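Local coordinates for GTPase subunit of restriction endonuclease (PDB 6P0G), which probably recognises modified DNA as the N-terminal domain of the GTPase subunit of a McrBC-type restriction system, at residues L72-K77 with T90-G95. Numbering follows the deposited sequence.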
ATOM      1  N   LEU A  72       4.822   2.710   2.087  1.00 65.35           N
ATOM      2  CA  LEU A  72       5.539   3.061   0.863  1.00 57.17           C
ATOM      3  C   LEU A  72       5.281   1.948  -0.120  1.00 62.29           C
ATOM      4  O   LEU A  72       5.641   0.776   0.127  1.00 65.11           O
ATOM      5  CB  LEU A  72       7.049   3.210   1.089  1.00 58.50           C
ATOM      6  CG  LEU A  72       7.571   4.381   1.911  1.00 64.25           C
ATOM      7  CD1 LEU A  72       9.063   4.207   2.166  1.00 64.62           C
ATOM      8  CD2 LEU A  72       7.313   5.685   1.169  1.00 63.78           C
ATOM      9  N   PHE A  73       4.639   2.270  -1.229  1.00 58.31           N
ATOM     10  CA  PHE A  73       4.484   1.252  -2.247  1.00 62.38           C
ATOM     11  C   PHE A  73       5.675   1.460  -3.197  1.00 65.06           C
ATOM     12  O   PHE A  73       5.795   2.511  -3.793  1.00 62.08           O
ATOM     13  CB  PHE A  73       3.136   1.356  -2.974  1.00 61.27           C
ATOM     14  CG  PHE A  73       1.918   1.081  -2.095  1.00 59.02           C
ATOM     15  CD1 PHE A  73       1.433  -0.200  -1.941  1.00 59.72           C
ATOM     16  CD2 PHE A  73       1.248   2.126  -1.467  1.00 61.85           C
ATOM     17  CE1 PHE A  73       0.303  -0.463  -1.144  1.00 66.39           C
ATOM     18  CE2 PHE A  73       0.113   1.882  -0.665  1.00 62.44           C
ATOM     19  CZ  PHE A  73      -0.359   0.590  -0.505  1.00 59.62           C
ATOM     20  N   TYR A  74       6.572   0.476  -3.293  1.00 61.91           N
ATOM     21  CA  TYR A  74       7.620   0.494  -4.304  1.00 60.27           C
ATOM     22  C   TYR A  74       7.081  -0.088  -5.605  1.00 64.17           C
ATOM     23  O   TYR A  74       6.512  -1.168  -5.589  1.00 65.54           O
ATOM     24  CB  TYR A  74       8.814  -0.335  -3.860  1.00 60.39           C
ATOM     25  CG  TYR A  74       9.725   0.279  -2.839  1.00 57.22           C
ATOM     26  CD1 TYR A  74       9.392   1.441  -2.162  1.00 56.42           C
ATOM     27  CD2 TYR A  74      10.941  -0.319  -2.550  1.00 57.96           C
ATOM     28  CE1 TYR A  74      10.269   1.998  -1.226  1.00 53.95           C
ATOM     29  CE2 TYR A  74      11.813   0.222  -1.634  1.00 56.61           C
ATOM     30  CZ  TYR A  74      11.482   1.375  -0.978  1.00 56.26           C
ATOM     31  OH  TYR A  74      12.375   1.875  -0.069  1.00 52.92           O
ATOM     32  N   VAL A  75       7.251   0.592  -6.736  1.00 63.14           N
ATOM     33  CA  VAL A  75       6.773   0.001  -7.990  1.00 66.88           C
ATOM     34  C   VAL A  75       7.871  -0.105  -9.032  1.00 67.85           C
ATOM     35  O   VAL A  75       8.501   0.891  -9.331  1.00 66.17           O
ATOM     36  CB  VAL A  75       5.611   0.789  -8.599  1.00 68.11           C
ATOM     37  CG1 VAL A  75       5.258   0.212  -9.975  1.00 62.87           C
ATOM     38  CG2 VAL A  75       4.397   0.756  -7.663  1.00 65.31           C
ATOM     39  N   GLY A  76       8.105  -1.314  -9.565  1.00 65.09           N
ATOM     40  CA  GLY A  76       9.103  -1.514 -10.611  1.00 65.62           C
ATOM     41  C   GLY A  76       9.164  -2.969 -11.079  1.00 70.25           C
ATOM     42  O   GLY A  76       8.423  -3.829 -10.579  1.00 62.22           O
ATOM     43  N   LYS A  77      10.038  -3.246 -12.045  1.00 65.95           N
ATOM     44  CA  LYS A  77      10.223  -4.612 -12.528  1.00 68.26           C
ATOM     45  C   LYS A  77      11.101  -5.370 -11.553  1.00 68.72           C
ATOM     46  O   LYS A  77      12.282  -5.050 -11.374  1.00 73.35           O
ATOM     47  CB  LYS A  77      10.841  -4.634 -13.931  1.00 68.67           C
ATOM     48  N   THR A  90      11.098   3.202 -12.089  1.00 68.34           N
ATOM     49  CA  THR A  90      10.536   2.841 -10.792  1.00 66.83           C
ATOM     50  C   THR A  90       9.752   3.991 -10.180  1.00 72.17           C
ATOM     51  O   THR A  90       9.923   5.146 -10.571  1.00 67.69           O
ATOM     52  CB  THR A  90      11.600   2.416  -9.793  1.00 64.94           C
ATOM     53  OG1 THR A  90      12.367   3.555  -9.385  1.00 62.82           O
ATOM     54  CG2 THR A  90      12.502   1.314 -10.388  1.00 66.88           C
ATOM     55  N   ALA A  91       8.903   3.661  -9.208  1.00 63.61           N
ATOM     56  CA  ALA A  91       8.070   4.648  -8.545  1.00 67.91           C
ATOM     57  C   ALA A  91       7.861   4.319  -7.069  1.00 66.90           C
ATOM     58  O   ALA A  91       7.833   3.164  -6.673  1.00 65.18           O
ATOM     59  CB  ALA A  91       6.723   4.758  -9.250  1.00 69.22           C
ATOM     60  N   VAL A  92       7.720   5.355  -6.253  1.00 62.28           N
ATOM     61  CA  VAL A  92       7.366   5.178  -4.852  1.00 62.77           C
ATOM     62  C   VAL A  92       6.152   6.032  -4.522  1.00 62.42           C
ATOM     63  O   VAL A  92       6.115   7.227  -4.846  1.00 59.46           O
ATOM     64  CB  VAL A  92       8.529   5.546  -3.918  1.00 61.96           C
ATOM     65  CG1 VAL A  92       8.162   5.250  -2.471  1.00 63.01           C
ATOM     66  CG2 VAL A  92       9.794   4.754  -4.313  1.00 64.33           C
ATOM     67  N   TYR A  93       5.154   5.406  -3.906  1.00 60.34           N
ATOM     68  CA  TYR A  93       3.957   6.115  -3.437  1.00 64.11           C
ATOM     69  C   TYR A  93       3.868   6.029  -1.918  1.00 62.84           C
ATOM     70  O   TYR A  93       4.247   5.000  -1.346  1.00 61.02           O
ATOM     71  CB  TYR A  93       2.682   5.520  -4.041  1.00 60.99           C
ATOM     72  CG  TYR A  93       2.598   5.514  -5.553  1.00 60.83           C
ATOM     73  CD1 TYR A  93       3.342   4.611  -6.315  1.00 58.83           C
ATOM     74  CD2 TYR A  93       1.726   6.368  -6.216  1.00 59.74           C
ATOM     75  CE1 TYR A  93       3.233   4.595  -7.693  1.00 62.64           C
ATOM     76  CE2 TYR A  93       1.615   6.351  -7.577  1.00 56.56           C
ATOM     77  CZ  TYR A  93       2.366   5.480  -8.312  1.00 62.17           C
ATOM     78  OH  TYR A  93       2.225   5.472  -9.674  1.00 66.66           O
ATOM     79  N   LEU A  94       3.368   7.087  -1.273  1.00 56.99           N
ATOM     80  CA  LEU A  94       3.212   7.103   0.181  1.00 59.23           C
ATOM     81  C   LEU A  94       1.756   7.326   0.569  1.00 65.01           C
ATOM     82  O   LEU A  94       1.140   8.337   0.222  1.00 61.26           O
ATOM     83  CB  LEU A  94       4.095   8.178   0.823  1.00 60.39           C
ATOM     84  CG  LEU A  94       4.311   8.227   2.352  1.00 67.54           C
ATOM     85  CD1 LEU A  94       5.290   9.353   2.692  1.00 61.67           C
ATOM     86  CD2 LEU A  94       3.032   8.456   3.175  1.00 72.42           C
ATOM     87  N   GLY A  95       1.228   6.373   1.320  1.00 65.20           N
ATOM     88  CA  GLY A  95      -0.115   6.481   1.852  1.00 69.23           C
ATOM     89  C   GLY A  95      -0.088   6.478   3.368  1.00 70.53           C
ATOM     90  O   GLY A  95       0.867   5.971   3.997  1.00 64.78           O
TER
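V92 lies beside the Y74 ring, its non-hydrogen-bonded partner on the adjoining antiparallel strand, and turns CG1 to L72. With CG1 trans to the backbone N (chi1 -176°), this methyl sits in the corner between L72 CD2 and the Y74 ring. It meets CD2 of L72 at 3.8 Å, the two side chains crossing at a slant. CG2 also lies along that ring, 4.0 Å from Y74 CD1. L72 CD2 fills the corner between V92 CG1 and L94 CB, the latter 4.1 Å away. Helix 138-145 packs over this face, where the Y74 ring touches I138 and I141 and Y74 OH bonds to N142 OD1. An alanine in place of Y74 would probably leave both V92 methyls without their flanking ring and N142 without this hydrogen-bond partner. Strand 72-76 has neighbours on both edges, with strand 5-11 parallel on the other one, consistent with a YTH-like domain. F73 and Y93 form a hydrogen-bonded pair, with F73 N to Y93 O at 2.8 Å. V75 and A91 form the next such pair, with V75 N to A91 O at 2.6 Å. The side chains of these pairs share the face packed by helix 15-26, whose F20 meets the Y93 ring edge-to-face. The small A91 sets its CB 4.2 Å from V75 CB. V75 CG2 leans diagonally to Y93 CE1, at 4.0 Å, while the edge of the Y93 ring faces F73 O.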